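Local coordinates for protein cyclopenase asqI (Emericella nidulans, PDB 5YY3) that catalyses the ring contraction of 4'-methoxycyclopenine to 4'-methoxyviridicatin with loss of methyl isocyanate, using a zinc ion held in a hemocyanin-like fold, at residues A[307-312]-A[340-345]; A[479-482]-A[486-489]; A[229-234]-A[571-576]. All coordinates share one frame; numbering follows the deposited sequence.

Contact 1 of 3, residues A[307-312]-A[340-345]; sequences FETTSK and KLLGGC
Cys345 lies across the loop 307-312, its side chain meeting Thr309 and Ser311. The apolar part of the contact is the Thr309 methyl against the cysteine: Thr309 CG2 rests 3.6 Å from Cys345 CB and 3.8 Å from Cys345 SG, beside the CB-SG bond and a little nearer CB. With CG2 anti to the backbone N, the threonine directs its methyl at the cysteine, while OG1, on the other branch, makes a weak hydrogen bond to Lys314 O. A branched residue with one greasy and one polar arm suits a place that needs both. On the OG1 side the Leu342 methyl comes near, Thr309 OG1 to Leu342 CD1 being 4.2 Å, and the leucine packs further on Leu347 and Phe326.

The polar approach is a single one: Ser311 OG sits 3.2 Å from Cys345 SG, yet it is a buried hydroxyl without a partner in the model. With Thr309 CA and Cys345 CA 6.7 Å apart, short side chains are enough to bridge the loops.

The turn leading to the cysteine is built on two glycines. Positive phi (45°) favours glycine at Gly343, while the backbone angles of Gly344 leave no room for a CB beside the preceding carbonyl O. A weak bond from Cys345 N to Leu342 O spans the turn. Thr310 pairs by backbone hydrogen bonds with Ser346, and Glu308 with Asp348. The arrangement is a loop-to-loop junction, joining the 306-307/316-317 hairpin to the 335-339/349-352 link, at the periphery of a helical domain related to the copper-binding domain of hemocyanins, here zinc-binding.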
ATOM      1  N   PHE A 307     -16.738  45.597   5.464  1.00 31.82           N
ATOM      2  CA  PHE A 307     -16.482  45.272   6.867  1.00 30.23           C
ATOM      3  C   PHE A 307     -17.027  46.396   7.765  1.00 40.27           C
ATOM      4  O   PHE A 307     -16.682  47.566   7.588  1.00 39.09           O
ATOM      5  CB  PHE A 307     -14.985  45.046   7.126  1.00 31.82           C
ATOM      6  CG  PHE A 307     -14.492  43.676   6.707  1.00 32.48           C
ATOM      7  CD1 PHE A 307     -14.516  42.615   7.596  1.00 27.23           C
ATOM      8  CD2 PHE A 307     -14.028  43.450   5.420  1.00 28.82           C
ATOM      9  CE1 PHE A 307     -14.076  41.365   7.221  1.00 29.11           C
ATOM     10  CE2 PHE A 307     -13.582  42.198   5.036  1.00 30.12           C
ATOM     11  CZ  PHE A 307     -13.608  41.153   5.935  1.00 27.62           C
ATOM     12  N   GLU A 308     -17.877  46.031   8.725  1.00 37.74           N
ATOM     13  CA  GLU A 308     -18.494  47.010   9.613  1.00 39.72           C
ATOM     14  C   GLU A 308     -17.464  47.737  10.457  1.00 41.92           C
ATOM     15  O   GLU A 308     -16.490  47.156  10.948  1.00 43.30           O
ATOM     16  CB  GLU A 308     -19.540  46.358  10.530  1.00 37.45           C
ATOM     17  CG  GLU A 308     -20.781  45.855   9.799  1.00 36.25           C
ATOM     18  CD  GLU A 308     -21.364  46.882   8.849  1.00 42.36           C
ATOM     19  OE1 GLU A 308     -21.580  48.042   9.273  1.00 47.36           O
ATOM     20  OE2 GLU A 308     -21.598  46.535   7.666  1.00 39.42           O
ATOM     21  N   THR A 309     -17.717  49.028  10.611  1.00 48.71           N
ATOM     22  CA  THR A 309     -16.885  49.928  11.379  1.00 47.19           C
ATOM     23  C   THR A 309     -17.576  50.119  12.739  1.00 49.35           C
ATOM     24  O   THR A 309     -18.725  49.715  12.926  1.00 43.71           O
ATOM     25  CB  THR A 309     -16.677  51.262  10.575  1.00 52.41           C
ATOM     26  OG1 THR A 309     -15.656  51.065   9.584  1.00 52.20           O
ATOM     27  CG2 THR A 309     -16.281  52.453  11.444  1.00 56.27           C
ATOM     28  N   THR A 310     -16.849  50.671  13.701  1.00 55.26           N
ATOM     29  CA  THR A 310     -17.401  51.071  14.989  1.00 56.70           C
ATOM     30  C   THR A 310     -18.536  52.115  14.875  1.00 59.63           C
ATOM     31  O   THR A 310     -19.337  52.273  15.801  1.00 62.12           O
ATOM     32  CB  THR A 310     -16.272  51.632  15.886  1.00 55.01           C
ATOM     33  OG1 THR A 310     -16.647  51.535  17.261  1.00 58.52           O
ATOM     34  CG2 THR A 310     -15.939  53.084  15.510  1.00 54.06           C
ATOM     35  N   SER A 311     -18.609  52.828  13.751  1.00 59.88           N
ATOM     36  CA  SER A 311     -19.668  53.819  13.563  1.00 57.35           C
ATOM     37  C   SER A 311     -20.702  53.367  12.521  1.00 60.61           C
ATOM     38  O   SER A 311     -20.378  53.124  11.353  1.00 57.31           O
ATOM     39  CB  SER A 311     -19.068  55.176  13.181  1.00 64.49           C
ATOM     40  OG  SER A 311     -18.285  55.090  12.006  1.00 65.89           O
ATOM     41  N   LYS A 312     -21.951  53.305  12.980  1.00 62.38           N
ATOM     42  CA  LYS A 312     -23.072  52.612  12.333  1.00 60.21           C
ATOM     43  C   LYS A 312     -23.118  52.552  10.799  1.00 57.46           C
ATOM     44  O   LYS A 312     -23.404  51.502  10.239  1.00 60.98           O
ATOM     45  CB  LYS A 312     -24.390  53.233  12.838  1.00 65.57           C
ATOM     46  CG  LYS A 312     -24.551  54.733  12.524  1.00 71.91           C
ATOM     47  CD  LYS A 312     -25.875  55.314  13.029  1.00 75.03           C
ATOM     48  CE  LYS A 312     -26.003  56.800  12.665  1.00 79.37           C
ATOM     49  NZ  LYS A 312     -27.280  57.427  13.135  1.00 73.48           N
ATOM     50  N   LYS A 340      -5.712  53.202   9.484  1.00 50.33           N
ATOM     51  CA  LYS A 340      -5.108  54.434   8.970  1.00 47.30           C
ATOM     52  C   LYS A 340      -5.639  54.822   7.586  1.00 52.28           C
ATOM     53  O   LYS A 340      -5.211  55.823   7.014  1.00 52.98           O
ATOM     54  CB  LYS A 340      -3.579  54.294   8.906  1.00 47.38           C
ATOM     55  CG  LYS A 340      -2.920  54.015  10.247  1.00 49.88           C
ATOM     56  CD  LYS A 340      -1.390  53.998  10.158  1.00 47.01           C
ATOM     57  CE  LYS A 340      -0.803  55.408  10.128  1.00 55.96           C
ATOM     58  NZ  LYS A 340       0.636  55.456  10.526  1.00 63.19           N
ATOM     59  N   LEU A 341      -6.568  54.030   7.058  1.00 56.15           N
ATOM     60  CA  LEU A 341      -7.143  54.253   5.732  1.00 54.97           C
ATOM     61  C   LEU A 341      -8.633  54.579   5.773  1.00 54.57           C
ATOM     62  O   LEU A 341      -9.254  54.794   4.730  1.00 54.35           O
ATOM     63  CB  LEU A 341      -6.919  53.021   4.863  1.00 51.48           C
ATOM     64  CG  LEU A 341      -5.457  52.861   4.484  1.00 54.23           C
ATOM     65  CD1 LEU A 341      -5.215  51.532   3.792  1.00 53.09           C
ATOM     66  CD2 LEU A 341      -5.080  54.033   3.591  1.00 57.07           C
ATOM     67  N   LEU A 342      -9.201  54.618   6.973  1.00 49.98           N
ATOM     68  CA  LEU A 342     -10.641  54.724   7.122  1.00 57.95           C
ATOM     69  C   LEU A 342     -11.074  56.131   7.530  1.00 65.13           C
ATOM     70  O   LEU A 342     -12.189  56.324   8.041  1.00 65.80           O
ATOM     71  CB  LEU A 342     -11.145  53.705   8.149  1.00 59.96           C
ATOM     72  CG  LEU A 342     -10.791  52.226   7.933  1.00 56.67           C
ATOM     73  CD1 LEU A 342     -11.504  51.349   8.962  1.00 50.48           C
ATOM     74  CD2 LEU A 342     -11.105  51.756   6.519  1.00 49.85           C
ATOM     75  N   GLY A 343     -10.182  57.098   7.302  1.00 61.81           N
ATOM     76  CA  GLY A 343     -10.456  58.510   7.541  1.00 64.08           C
ATOM     77  C   GLY A 343     -11.137  58.888   8.848  1.00 62.85           C
ATOM     78  O   GLY A 343     -12.140  59.605   8.850  1.00 66.94           O
ATOM     79  N   GLY A 344     -10.597  58.402   9.960  1.00 63.69           N
ATOM     80  CA  GLY A 344     -11.140  58.719  11.269  1.00 63.45           C
ATOM     81  C   GLY A 344     -12.118  57.690  11.807  1.00 64.45           C
ATOM     82  O   GLY A 344     -12.814  57.944  12.792  1.00 69.12           O
ATOM     83  N   CYS A 345     -12.177  56.528  11.165  1.00 61.60           N
ATOM     84  CA  CYS A 345     -13.055  55.454  11.627  1.00 61.41           C
ATOM     85  C   CYS A 345     -12.271  54.202  12.023  1.00 54.04           C
ATOM     86  O   CYS A 345     -11.130  54.018  11.605  1.00 55.05           O
ATOM     87  CB  CYS A 345     -14.090  55.115  10.554  1.00 59.05           C
ATOM     88  SG  CYS A 345     -15.590  56.144  10.630  1.00 67.83           S
TER

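Contact 2 of 3, residues A[479-482]-A[486-489]; sequences SPPS and PQTL
Pro481 packs alongside Gln487 where the loop after strand 461-475 turns into strand 487-497, within the hemocyanin Ig-like domain. These two strands do not pair with each other: 487-497 runs antiparallel to 508-517 and 571-580, whereas 461-475 pairs with 422-431, 443-449 and 523-528.

At the start of the loop, Ser479 gives its carbonyl O to Arg477 NE, a side chain that also reaches Pro486 O through NH1 and so ties both ends of the loop together. The CB of Pro480 is directed away from 486-489, and its ring touches Glu520. The rings of Pro480 and Pro481 restrain phi to about -60°, and with psi near 140° both adopt a polyproline II-like conformation.

Pro481 makes the main side-chain contact. Its ring and the Gln487 chain lie side by side and point the same way, with Pro481 CB 4.0 Å from Gln487 CB and 3.9 Å from Gln487 N. Because Gln487 CG is anti to the backbone N (chi1 -175°) and the chain is extended beyond it, the amide is carried along the ring. Gln487 OE1 ends 4.1 Å from Pro481 CG, bonded there to Ser475 OG, and NE2 to Glu421 O. Glutamine suits a buried site that needs both donor and acceptor on an apolar stem.

Ser482 turns its CB from the strand, and its OG takes a hydrogen bond from Asn485 N, within the turn. Its carbonyl faces the ring of Pro486: Ser482 O is 3.8 Å from Pro486 CD and 3.2 Å from Pro486 N, a tertiary amide nitrogen with no hydrogen to give.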
ATOM      1  N   SER A 479       4.861  53.284 -31.602  1.00 41.56           N
ATOM      2  CA  SER A 479       6.217  53.758 -31.861  1.00 45.14           C
ATOM      3  C   SER A 479       7.200  52.607 -31.665  1.00 44.70           C
ATOM      4  O   SER A 479       7.193  51.953 -30.624  1.00 46.62           O
ATOM      5  CB  SER A 479       6.575  54.931 -30.940  1.00 46.08           C
ATOM      6  OG  SER A 479       5.804  56.086 -31.234  1.00 49.58           O
ATOM      7  N   PRO A 480       8.045  52.342 -32.667  1.00 49.85           N
ATOM      8  CA  PRO A 480       9.029  51.264 -32.484  1.00 47.59           C
ATOM      9  C   PRO A 480       9.927  51.580 -31.300  1.00 44.42           C
ATOM     10  O   PRO A 480      10.356  52.723 -31.160  1.00 50.42           O
ATOM     11  CB  PRO A 480       9.828  51.265 -33.797  1.00 44.09           C
ATOM     12  CG  PRO A 480       8.956  52.009 -34.784  1.00 52.82           C
ATOM     13  CD  PRO A 480       8.166  53.008 -33.975  1.00 44.54           C
ATOM     14  N   PRO A 481      10.180  50.599 -30.431  1.00 44.94           N
ATOM     15  CA  PRO A 481      11.102  50.911 -29.334  1.00 43.18           C
ATOM     16  C   PRO A 481      12.479  51.258 -29.889  1.00 40.99           C
ATOM     17  O   PRO A 481      12.847  50.747 -30.938  1.00 42.03           O
ATOM     18  CB  PRO A 481      11.132  49.620 -28.496  1.00 40.51           C
ATOM     19  CG  PRO A 481      10.488  48.571 -29.337  1.00 41.26           C
ATOM     20  CD  PRO A 481       9.586  49.256 -30.315  1.00 41.18           C
ATOM     21  N   SER A 482      13.210  52.122 -29.193  1.00 42.15           N
ATOM     22  CA  SER A 482      14.534  52.568 -29.632  1.00 43.83           C
ATOM     23  C   SER A 482      15.460  52.666 -28.433  1.00 39.76           C
ATOM     24  O   SER A 482      15.027  52.480 -27.299  1.00 44.84           O
ATOM     25  CB  SER A 482      14.445  53.922 -30.322  1.00 39.11           C
ATOM     26  OG  SER A 482      13.901  54.883 -29.427  1.00 45.83           O
ATOM     27  N   PRO A 486      13.056  53.302 -24.960  1.00 39.70           N
ATOM     28  CA  PRO A 486      12.923  51.856 -24.733  1.00 39.82           C
ATOM     29  C   PRO A 486      11.506  51.455 -24.320  1.00 39.34           C
ATOM     30  O   PRO A 486      10.794  52.270 -23.729  1.00 40.63           O
ATOM     31  CB  PRO A 486      13.908  51.576 -23.583  1.00 38.83           C
ATOM     32  CG  PRO A 486      14.746  52.798 -23.452  1.00 40.43           C
ATOM     33  CD  PRO A 486      13.894  53.934 -23.927  1.00 40.67           C
ATOM     34  N   GLN A 487      11.103  50.227 -24.642  1.00 38.43           N
ATOM     35  CA  GLN A 487       9.884  49.644 -24.079  1.00 36.21           C
ATOM     36  C   GLN A 487      10.244  48.780 -22.883  1.00 38.38           C
ATOM     37  O   GLN A 487      11.029  47.835 -23.007  1.00 35.69           O
ATOM     38  CB  GLN A 487       9.137  48.804 -25.109  1.00 37.52           C
ATOM     39  CG  GLN A 487       7.809  48.277 -24.605  1.00 32.44           C
ATOM     40  CD  GLN A 487       7.003  47.626 -25.713  1.00 29.81           C
ATOM     41  OE1 GLN A 487       7.536  47.325 -26.774  1.00 35.11           O
ATOM     42  NE2 GLN A 487       5.716  47.431 -25.483  1.00 27.57           N
ATOM     43  N   THR A 488       9.685  49.103 -21.725  1.00 35.06           N
ATOM     44  CA  THR A 488       9.936  48.313 -20.536  1.00 34.90           C
ATOM     45  C   THR A 488       8.695  47.554 -20.105  1.00 32.92           C
ATOM     46  O   THR A 488       7.649  48.136 -19.917  1.00 31.44           O
ATOM     47  CB  THR A 488      10.420  49.186 -19.394  1.00 38.91           C
ATOM     48  OG1 THR A 488      11.753  49.616 -19.688  1.00 44.05           O
ATOM     49  CG2 THR A 488      10.419  48.397 -18.075  1.00 38.94           C
ATOM     50  N   LEU A 489       8.818  46.241 -19.963  1.00 36.68           N
ATOM     51  CA  LEU A 489       7.692  45.403 -19.556  1.00 34.77           C
ATOM     52  C   LEU A 489       8.155  44.385 -18.522  1.00 27.25           C
ATOM     53  O   LEU A 489       9.343  44.237 -18.277  1.00 27.93           O
ATOM     54  CB  LEU A 489       7.077  44.717 -20.777  1.00 27.53           C
ATOM     55  CG  LEU A 489       8.124  43.890 -21.511  1.00 31.39           C
ATOM     56  CD1 LEU A 489       7.925  42.395 -21.295  1.00 30.71           C
ATOM     57  CD2 LEU A 489       8.185  44.257 -22.990  1.00 34.31           C
TER

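Contact 3 of 3, residues A[229-234]-A[571-576]; sequences SLCWSL and MPFVAF
Met571 reaches over Cys231 at the end of helix 210-231, laying its sulfur and methyl against the cysteine thiol. Met571 SD is 3.5 Å from Cys231 SG. The methionine is stretched to its full length, every torsion near 180°, which lets the first residue of strand 571-580 span the gap to the helix. Its methyl goes on to meet Leu230, Met571 CE being 4.3 Å from Leu230 CB.

Phe573, two residues along and on roughly the same side of the strand, brings the end of its ring near. Cys231 SG approaches at the ring's edge, near its plane, 4.4 Å from Phe573 CZ. Leu230 also packs on Phe267 of another subunit.

The helix stops here in a Schellman motif: Leu234 N bonds to Ser229 O, and Ser233, with positive phi, gives a weaker bond from its N to Leu230 O. Arg645 NH1 hydrogen-bonds Cys231 O, and the arginine makes a cation-pi contact with Trp232. The helical domain is thereby joined to the Ig-like sheet. No hydrogen bond crosses between the two segments, although Cys231 SG is hydrogen-bonded outside them; thioether, thiol and aromatic edge are probably held together mainly by dispersion between polarisable groups, and a thioether sulfur cannot form a disulfide with the cysteine.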
ATOM      1  N   SER A 229       2.032  17.027  -2.796  1.00 21.45           N
ATOM      2  CA  SER A 229       1.157  15.909  -2.477  1.00 20.44           C
ATOM      3  C   SER A 229       0.731  15.098  -3.721  1.00 23.73           C
ATOM      4  O   SER A 229       0.787  13.875  -3.719  1.00 21.28           O
ATOM      5  CB  SER A 229      -0.078  16.416  -1.738  1.00 19.36           C
ATOM      6  OG  SER A 229      -0.643  15.375  -0.956  1.00 27.82           O
ATOM      7  N   LEU A 230       0.312  15.783  -4.779  1.00 23.02           N
ATOM      8  CA  LEU A 230      -0.141  15.116  -5.985  1.00 21.76           C
ATOM      9  C   LEU A 230       0.963  14.307  -6.654  1.00 26.73           C
ATOM     10  O   LEU A 230       0.695  13.310  -7.329  1.00 27.76           O
ATOM     11  CB  LEU A 230      -0.691  16.139  -6.974  1.00 26.05           C
ATOM     12  CG  LEU A 230      -2.205  16.161  -7.148  1.00 35.20           C
ATOM     13  CD1 LEU A 230      -2.870  16.041  -5.807  1.00 31.96           C
ATOM     14  CD2 LEU A 230      -2.619  17.446  -7.839  1.00 34.79           C
ATOM     15  N   CYS A 231       2.206  14.742  -6.477  1.00 21.91           N
ATOM     16  CA  CYS A 231       3.332  14.070  -7.105  1.00 22.35           C
ATOM     17  C   CYS A 231       3.491  12.646  -6.560  1.00 24.68           C
ATOM     18  O   CYS A 231       3.870  11.721  -7.284  1.00 23.02           O
ATOM     19  CB  CYS A 231       4.608  14.883  -6.892  1.00 20.62           C
ATOM     20  SG  CYS A 231       4.533  16.563  -7.596  1.00 20.72           S
ATOM     21  N   TRP A 232       3.186  12.472  -5.285  1.00 21.67           N
ATOM     22  CA  TRP A 232       3.250  11.155  -4.690  1.00 23.49           C
ATOM     23  C   TRP A 232       1.896  10.464  -4.739  1.00 23.64           C
ATOM     24  O   TRP A 232       1.718   9.399  -4.158  1.00 24.72           O
ATOM     25  CB  TRP A 232       3.739  11.254  -3.250  1.00 20.48           C
ATOM     26  CG  TRP A 232       5.103  11.827  -3.139  1.00 22.32           C
ATOM     27  CD1 TRP A 232       5.432  13.112  -2.808  1.00 19.91           C
ATOM     28  CD2 TRP A 232       6.339  11.134  -3.349  1.00 21.82           C
ATOM     29  NE1 TRP A 232       6.800  13.258  -2.790  1.00 20.04           N
ATOM     30  CE2 TRP A 232       7.381  12.062  -3.118  1.00 19.32           C
ATOM     31  CE3 TRP A 232       6.669   9.815  -3.705  1.00 24.29           C
ATOM     32  CZ2 TRP A 232       8.735  11.714  -3.231  1.00 22.67           C
ATOM     33  CZ3 TRP A 232       8.022   9.469  -3.830  1.00 19.27           C
ATOM     34  CH2 TRP A 232       9.033  10.415  -3.588  1.00 21.24           C
ATOM     35  N   SER A 233       0.946  11.096  -5.421  1.00 21.52           N
ATOM     36  CA  SER A 233      -0.412  10.574  -5.558  1.00 25.07           C
ATOM     37  C   SER A 233      -1.143  10.513  -4.223  1.00 28.09           C
ATOM     38  O   SER A 233      -2.011   9.670  -4.040  1.00 26.88           O
ATOM     39  CB  SER A 233      -0.409   9.182  -6.209  1.00 25.67           C
ATOM     40  OG  SER A 233      -0.208   9.277  -7.614  1.00 23.84           O
ATOM     41  N   LEU A 234      -0.801  11.420  -3.306  1.00 27.41           N
ATOM     42  CA  LEU A 234      -1.477  11.506  -2.011  1.00 25.93           C
ATOM     43  C   LEU A 234      -2.694  12.446  -2.088  1.00 25.36           C
ATOM     44  O   LEU A 234      -2.830  13.219  -3.028  1.00 28.19           O
ATOM     45  CB  LEU A 234      -0.492  11.976  -0.939  1.00 29.09           C
ATOM     46  CG  LEU A 234       0.750  11.097  -0.785  1.00 29.58           C
ATOM     47  CD1 LEU A 234       1.715  11.665   0.246  1.00 22.76           C
ATOM     48  CD2 LEU A 234       0.323   9.700  -0.400  1.00 25.90           C
ATOM     49  N   MET A 571       6.231  14.043 -14.687  1.00 29.49           N
ATOM     50  CA  MET A 571       4.891  14.550 -14.417  1.00 23.50           C
ATOM     51  C   MET A 571       4.602  15.792 -15.245  1.00 27.32           C
ATOM     52  O   MET A 571       5.430  16.697 -15.328  1.00 25.63           O
ATOM     53  CB  MET A 571       4.735  14.843 -12.930  1.00 23.32           C
ATOM     54  CG  MET A 571       3.382  15.391 -12.522  1.00 22.38           C
ATOM     55  SD  MET A 571       3.337  15.609 -10.737  1.00 23.80           S
ATOM     56  CE  MET A 571       1.770  16.468 -10.492  1.00 21.04           C
ATOM     57  N   PRO A 572       3.423  15.837 -15.876  1.00 32.21           N
ATOM     58  CA  PRO A 572       3.128  16.984 -16.746  1.00 27.86           C
ATOM     59  C   PRO A 572       2.724  18.244 -15.979  1.00 27.34           C
ATOM     60  O   PRO A 572       1.860  18.212 -15.107  1.00 21.56           O
ATOM     61  CB  PRO A 572       1.980  16.470 -17.637  1.00 24.62           C
ATOM     62  CG  PRO A 572       1.383  15.339 -16.894  1.00 38.20           C
ATOM     63  CD  PRO A 572       2.475  14.723 -16.062  1.00 30.93           C
ATOM     64  N   PHE A 573       3.382  19.353 -16.312  1.00 24.55           N
ATOM     65  CA  PHE A 573       3.034  20.663 -15.769  1.00 22.07           C
ATOM     66  C   PHE A 573       2.786  21.636 -16.910  1.00 23.71           C
ATOM     67  O   PHE A 573       3.147  21.371 -18.048  1.00 24.04           O
ATOM     68  CB  PHE A 573       4.143  21.195 -14.861  1.00 23.26           C
ATOM     69  CG  PHE A 573       4.168  20.570 -13.496  1.00 21.13           C
ATOM     70  CD1 PHE A 573       4.516  19.233 -13.335  1.00 22.89           C
ATOM     71  CD2 PHE A 573       3.871  21.324 -12.368  1.00 22.73           C
ATOM     72  CE1 PHE A 573       4.553  18.645 -12.071  1.00 22.99           C
ATOM     73  CE2 PHE A 573       3.903  20.744 -11.105  1.00 23.25           C
ATOM     74  CZ  PHE A 573       4.245  19.386 -10.959  1.00 19.19           C
ATOM     75  N   VAL A 574       2.168  22.767 -16.612  1.00 25.54           N
ATOM     76  CA  VAL A 574       2.014  23.808 -17.617  1.00 23.46           C
ATOM     77  C   VAL A 574       2.743  25.065 -17.159  1.00 24.91           C
ATOM     78  O   VAL A 574       2.655  25.446 -15.986  1.00 25.10           O
ATOM     79  CB  VAL A 574       0.528  24.128 -17.878  1.00 22.58           C
ATOM     80  CG1 VAL A 574       0.390  25.312 -18.835  1.00 21.04           C
ATOM     81  CG2 VAL A 574      -0.186  22.896 -18.426  1.00 27.13           C
ATOM     82  N   ALA A 575       3.489  25.682 -18.066  1.00 25.61           N
ATOM     83  CA  ALA A 575       4.125  26.962 -17.791  1.00 21.57           C
ATOM     84  C   ALA A 575       3.302  28.069 -18.416  1.00 24.45           C
ATOM     85  O   ALA A 575       2.779  27.915 -19.509  1.00 27.71           O
ATOM     86  CB  ALA A 575       5.537  26.998 -18.312  1.00 21.03           C
ATOM     87  N   PHE A 576       3.191  29.180 -17.699  1.00 21.90           N
ATOM     88  CA  PHE A 576       2.384  30.313 -18.106  1.00 22.72           C
ATOM     89  C   PHE A 576       3.237  31.567 -17.983  1.00 24.23           C
ATOM     90  O   PHE A 576       3.941  31.750 -16.987  1.00 24.48           O
ATOM     91  CB  PHE A 576       1.122  30.404 -17.233  1.00 20.35           C
ATOM     92  CG  PHE A 576       0.455  31.752 -17.235  1.00 22.45           C
ATOM     93  CD1 PHE A 576       0.857  32.744 -16.349  1.00 24.19           C
ATOM     94  CD2 PHE A 576      -0.604  32.015 -18.088  1.00 22.20           C
ATOM     95  CE1 PHE A 576       0.236  33.967 -16.326  1.00 20.15           C
ATOM     96  CE2 PHE A 576      -1.235  33.250 -18.072  1.00 22.56           C
ATOM     97  CZ  PHE A 576      -0.815  34.224 -17.195  1.00 25.57           C
TER

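In the fold
Contacts 1 and 2 follow one another along the chain, and both are nested inside the long loop closed by contact 3, which alone of the three joins the helical to the Ig-like region. Contacts 2 and 3 reach neighbouring strands, 487-497 and 571-580, of one sheet; their centres are 37 Å apart and their nearest atoms about 12 Å. Contact 1 stands apart, its centre 44 Å from either of the others, and it lies opposite contact 3 across the chain's centre. None is at the zinc site of His186, His190 and His218, but His218 belongs to helix 210-231, whose end makes contact 3, so a ligand-bearing helix is packed directly against the sheet.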